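Local atomic coordinates of putative Scyalone Dehydratase (Novosphingobium aromaticivorans DSM 12444, PDB entry 3EF8), a protein that is of unknown function but, as a SnoaL-like member of the NTF2 superfamily, is a putative scytalone dehydratase, a lyase that would remove water from its substrate. Residues Glu84-Ala95 with Ile107-Lys118. Numbering follows the deposited sequence.
Sequences ETEANVRSVVLA and ILYGQYFDTVVK
T85 O accepts a hydrogen bond from K118 N just ahead of an antiparallel ladder, starting at E86 with V117, in which each strand turns alternate side chains to opposite faces of the sheet. The extended K118 chain carries NZ to a salt bridge with E9. A87 and V116 then exchange two backbone bonds, and A87 CB rests on V116 CG2. On the other face T115 OG1 donates to N88 OD1 (3.0 Å), with the donor 27° out of the plane of the amide carbonyl. V89 pairs with D114 and reaches V116 CG2 through its own CG2 (4.1 Å). R90 runs alongside F113: with CG anti to the backbone N (chi1 -177°), that methylene lies over one ring face, a CH-pi contact 3.9 Å from the centroid, before a bend at chi3 takes the guanidinium to D19 of a second subunit. These strands form the long hairpin of the NTF2-like fold, whose curved sheet packs against helix 3-25; S91 is on that concave side. Its OG donates to a water (2.7 Å) that in turn donates to Y112 O and D114 OD2, one water thereby linking three residues; D114 also has a salt bridge to R128. V93 CG1 packs over the backbone of G110, 3.7 Å from its C, and touches the Y112 ring obliquely. L94 CD1 touches both Y109 CE1 (3.5 Å) and I107 CG2 (3.7 Å), while A95 forms a two-bond pair with L108.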
loop_
_atom_site.group_PDB
_atom_site.type_symbol
_atom_site.label_atom_id
_atom_site.label_comp_id
_atom_site.label_asym_id
_atom_site.label_seq_id
_atom_site.Cartn_x
_atom_site.Cartn_y
_atom_site.Cartn_z
ATOM N N GLU A 84 19.339 -15.221 9.552
ATOM C CA GLU A 84 19.700 -14.183 8.572
ATOM C C GLU A 84 19.400 -14.643 7.135
ATOM O O GLU A 84 19.488 -13.826 6.212
ATOM C CB GLU A 84 21.134 -13.699 8.743
ATOM C CG GLU A 84 22.251 -14.532 8.093
ATOM C CD GLU A 84 22.564 -15.866 8.768
ATOM O OE1 GLU A 84 21.880 -16.247 9.720
ATOM O OE2 GLU A 84 23.483 -16.559 8.272
ATOM N N THR A 85 19.050 -15.905 6.925
ATOM C CA THR A 85 18.731 -16.410 5.582
ATOM C C THR A 85 17.387 -17.088 5.489
ATOM O O THR A 85 17.082 -17.725 4.511
ATOM C CB THR A 85 19.808 -17.389 5.050
ATOM O OG1 THR A 85 19.824 -18.549 5.908
ATOM C CG2 THR A 85 21.175 -16.712 4.963
ATOM N N GLU A 86 16.528 -16.821 6.471
ATOM C CA GLU A 86 15.178 -17.395 6.512
ATOM C C GLU A 86 14.247 -16.502 7.287
ATOM O O GLU A 86 14.520 -16.130 8.423
ATOM C CB GLU A 86 15.148 -18.786 7.168
ATOM C CG GLU A 86 13.774 -19.454 7.206
ATOM C CD GLU A 86 13.709 -20.771 7.981
ATOM O OE1 GLU A 86 14.777 -21.326 8.315
ATOM O OE2 GLU A 86 12.604 -21.284 8.195
ATOM N N ALA A 87 13.143 -16.111 6.652
ATOM C CA ALA A 87 12.186 -15.264 7.313
ATOM C C ALA A 87 10.782 -15.704 6.971
ATOM O O ALA A 87 10.505 -16.201 5.874
ATOM C CB ALA A 87 12.397 -13.791 6.919
ATOM N N ASN A 88 9.893 -15.421 7.908
ATOM C CA ASN A 88 8.459 -15.633 7.781
ATOM C C ASN A 88 7.838 -14.240 7.605
ATOM O O ASN A 88 8.176 -13.280 8.289
ATOM C CB ASN A 88 7.917 -16.287 9.034
ATOM C CG ASN A 88 8.454 -17.675 9.236
ATOM O OD1 ASN A 88 8.743 -18.359 8.272
ATOM N ND2 ASN A 88 8.562 -18.109 10.515
ATOM N N VAL A 89 6.955 -14.145 6.619
ATOM C CA VAL A 89 6.369 -12.853 6.256
ATOM C C VAL A 89 4.851 -12.941 6.190
ATOM O O VAL A 89 4.279 -13.913 5.675
ATOM C CB VAL A 89 6.856 -12.438 4.868
ATOM C CG1 VAL A 89 6.481 -10.945 4.520
ATOM C CG2 VAL A 89 8.407 -12.626 4.774
ATOM N N ARG A 90 4.181 -11.932 6.706
ATOM C CA ARG A 90 2.737 -11.781 6.575
ATOM C C ARG A 90 2.505 -10.471 5.878
ATOM O O ARG A 90 3.144 -9.457 6.188
ATOM C CB ARG A 90 2.026 -11.739 7.924
ATOM C CG ARG A 90 0.508 -11.658 7.824
ATOM C CD ARG A 90 -0.128 -11.420 9.185
ATOM N NE ARG A 90 0.124 -10.068 9.639
ATOM C CZ ARG A 90 0.306 -9.726 10.895
ATOM N NH1 ARG A 90 0.335 -10.642 11.853
ATOM N NH2 ARG A 90 0.461 -8.462 11.183
ATOM N N SER A 91 1.629 -10.460 4.877
ATOM C CA SER A 91 1.341 -9.222 4.157
ATOM C C SER A 91 -0.066 -9.224 3.595
ATOM O O SER A 91 -0.776 -10.228 3.647
ATOM C CB SER A 91 2.312 -8.993 3.021
ATOM O OG SER A 91 2.210 -10.024 2.033
ATOM N N VAL A 92 -0.481 -8.051 3.171
ATOM C CA VAL A 92 -1.796 -7.830 2.566
ATOM C C VAL A 92 -1.642 -7.547 1.090
ATOM O O VAL A 92 -0.662 -6.935 0.650
ATOM C CB VAL A 92 -2.540 -6.674 3.270
ATOM C CG1 VAL A 92 -3.843 -6.300 2.543
ATOM C CG2 VAL A 92 -2.840 -7.042 4.713
ATOM N N VAL A 93 -2.582 -8.077 0.301
ATOM C CA VAL A 93 -2.609 -7.859 -1.141
ATOM C C VAL A 93 -3.968 -7.411 -1.611
ATOM O O VAL A 93 -4.994 -7.883 -1.143
ATOM C CB VAL A 93 -2.098 -9.113 -1.933
ATOM C CG1 VAL A 93 -3.009 -10.308 -1.731
ATOM C CG2 VAL A 93 -1.953 -8.791 -3.393
ATOM N N LEU A 94 -3.944 -6.443 -2.517
ATOM C CA LEU A 94 -5.081 -6.026 -3.326
ATOM C C LEU A 94 -4.680 -6.352 -4.776
ATOM O O LEU A 94 -3.694 -5.846 -5.287
ATOM C CB LEU A 94 -5.366 -4.545 -3.191
ATOM C CG LEU A 94 -6.486 -3.980 -4.042
ATOM C CD1 LEU A 94 -7.836 -4.542 -3.608
ATOM C CD2 LEU A 94 -6.455 -2.434 -3.904
ATOM N N ALA A 95 -5.443 -7.217 -5.446
ATOM C CA ALA A 95 -5.104 -7.644 -6.784
ATOM C C ALA A 95 -6.320 -7.492 -7.684
ATOM O O ALA A 95 -7.358 -8.056 -7.400
ATOM C CB ALA A 95 -4.591 -9.102 -6.791
ATOM N N ILE A 107 -11.692 -8.672 -8.262
ATOM C CA ILE A 107 -10.876 -8.137 -7.171
ATOM C C ILE A 107 -10.639 -9.187 -6.109
ATOM O O ILE A 107 -11.579 -9.796 -5.625
ATOM C CB ILE A 107 -11.557 -6.934 -6.476
ATOM C CG1 ILE A 107 -12.217 -5.983 -7.480
ATOM C CG2 ILE A 107 -10.517 -6.255 -5.532
ATOM C CD1 ILE A 107 -11.324 -5.347 -8.467
ATOM N N LEU A 108 -9.348 -9.363 -5.758
ATOM C CA LEU A 108 -8.924 -10.213 -4.665
ATOM C C LEU A 108 -8.383 -9.321 -3.546
ATOM O O LEU A 108 -7.526 -8.475 -3.769
ATOM C CB LEU A 108 -7.826 -11.196 -5.100
ATOM C CG LEU A 108 -7.000 -11.819 -3.943
ATOM C CD1 LEU A 108 -7.953 -12.757 -3.376
ATOM C CD2 LEU A 108 -5.745 -12.535 -4.494
ATOM N N TYR A 109 -8.935 -9.525 -2.364
ATOM C CA TYR A 109 -8.436 -8.942 -1.109
ATOM C C TYR A 109 -7.848 -10.083 -0.318
ATOM O O TYR A 109 -8.564 -11.014 0.029
ATOM C CB TYR A 109 -9.530 -8.286 -0.315
ATOM C CG TYR A 109 -10.340 -7.269 -1.058
ATOM C CD1 TYR A 109 -9.974 -5.931 -1.114
ATOM C CD2 TYR A 109 -11.492 -7.676 -1.726
ATOM C CE1 TYR A 109 -10.749 -4.997 -1.796
ATOM C CE2 TYR A 109 -12.290 -6.753 -2.368
ATOM C CZ TYR A 109 -11.905 -5.420 -2.414
ATOM O OH TYR A 109 -12.706 -4.497 -3.065
ATOM N N GLY A 110 -6.540 -10.074 -0.084
ATOM C CA GLY A 110 -5.924 -11.252 0.474
ATOM C C GLY A 110 -4.825 -10.971 1.477
ATOM O O GLY A 110 -4.451 -9.807 1.717
ATOM N N GLN A 111 -4.350 -12.051 2.048
ATOM C CA GLN A 111 -3.187 -12.076 2.932
ATOM C C GLN A 111 -2.228 -13.113 2.420
ATOM O O GLN A 111 -2.661 -14.229 2.078
ATOM C CB GLN A 111 -3.606 -12.457 4.355
ATOM C CG GLN A 111 -4.719 -11.628 4.920
ATOM C CD GLN A 111 -5.213 -12.165 6.278
ATOM O OE1 GLN A 111 -4.887 -13.312 6.640
ATOM N NE2 GLN A 111 -6.011 -11.382 6.989
ATOM N N TYR A 112 -0.956 -12.814 2.391
ATOM C CA TYR A 112 0.050 -13.803 2.117
ATOM C C TYR A 112 0.817 -14.170 3.353
ATOM O O TYR A 112 1.321 -13.298 4.033
ATOM C CB TYR A 112 1.042 -13.309 1.060
ATOM C CG TYR A 112 0.673 -13.588 -0.356
ATOM C CD1 TYR A 112 0.670 -14.883 -0.809
ATOM C CD2 TYR A 112 0.374 -12.585 -1.218
ATOM C CE1 TYR A 112 0.381 -15.210 -2.089
ATOM C CE2 TYR A 112 0.068 -12.906 -2.589
ATOM C CZ TYR A 112 0.095 -14.213 -2.971
ATOM O OH TYR A 112 -0.233 -14.598 -4.288
ATOM N N PHE A 113 0.952 -15.475 3.567
ATOM C CA PHE A 113 1.785 -16.030 4.623
ATOM C C PHE A 113 2.909 -16.757 3.907
ATOM O O PHE A 113 2.700 -17.818 3.332
ATOM C CB PHE A 113 0.994 -16.925 5.570
ATOM C CG PHE A 113 0.134 -16.161 6.520
ATOM C CD1 PHE A 113 -1.042 -15.582 6.093
ATOM C CD2 PHE A 113 0.536 -15.942 7.817
ATOM C CE1 PHE A 113 -1.795 -14.808 6.955
ATOM C CE2 PHE A 113 -0.255 -15.187 8.666
ATOM C CZ PHE A 113 -1.411 -14.644 8.227
ATOM N N ASP A 114 4.097 -16.192 3.941
ATOM C CA ASP A 114 5.227 -16.657 3.193
ATOM C C ASP A 114 6.404 -17.042 4.076
ATOM O O ASP A 114 6.563 -16.526 5.187
ATOM C CB ASP A 114 5.717 -15.523 2.253
ATOM C CG ASP A 114 4.659 -15.034 1.251
ATOM O OD1 ASP A 114 3.883 -15.872 0.718
ATOM O OD2 ASP A 114 4.673 -13.794 0.987
ATOM N N THR A 115 7.202 -17.987 3.589
ATOM C CA THR A 115 8.561 -18.187 4.071
ATOM C C THR A 115 9.496 -17.977 2.903
ATOM O O THR A 115 9.307 -18.582 1.811
ATOM C CB THR A 115 8.755 -19.608 4.661
ATOM O OG1 THR A 115 7.875 -19.759 5.786
ATOM C CG2 THR A 115 10.244 -19.850 5.088
ATOM N N VAL A 116 10.439 -17.082 3.124
ATOM C CA VAL A 116 11.467 -16.713 2.186
ATOM C C VAL A 116 12.842 -17.161 2.722
ATOM O O VAL A 116 13.093 -17.211 3.931
ATOM C CB VAL A 116 11.415 -15.191 1.858
ATOM C CG1 VAL A 116 10.061 -14.865 1.198
ATOM C CG2 VAL A 116 11.659 -14.351 3.077
ATOM N N VAL A 117 13.706 -17.536 1.791
ATOM C CA VAL A 117 15.065 -17.970 2.111
ATOM C C VAL A 117 16.035 -17.258 1.220
ATOM O O VAL A 117 15.730 -16.953 0.088
ATOM C CB VAL A 117 15.206 -19.518 1.963
ATOM C CG1 VAL A 117 14.359 -20.228 3.023
ATOM C CG2 VAL A 117 14.822 -19.960 0.531
ATOM N N LYS A 118 17.231 -17.007 1.738
ATOM C CA LYS A 118 18.257 -16.317 0.987
ATOM C C LYS A 118 19.278 -17.300 0.464
ATOM O O LYS A 118 19.908 -18.035 1.225
ATOM C CB LYS A 118 18.932 -15.247 1.812
ATOM C CG LYS A 118 19.604 -14.186 1.006
ATOM C CD LYS A 118 20.439 -13.244 1.859
ATOM C CE LYS A 118 21.093 -12.148 1.007
ATOM N NZ LYS A 118 22.041 -11.272 1.760
HETATM O O HOH W 1 3.737 -12.072 2.896
#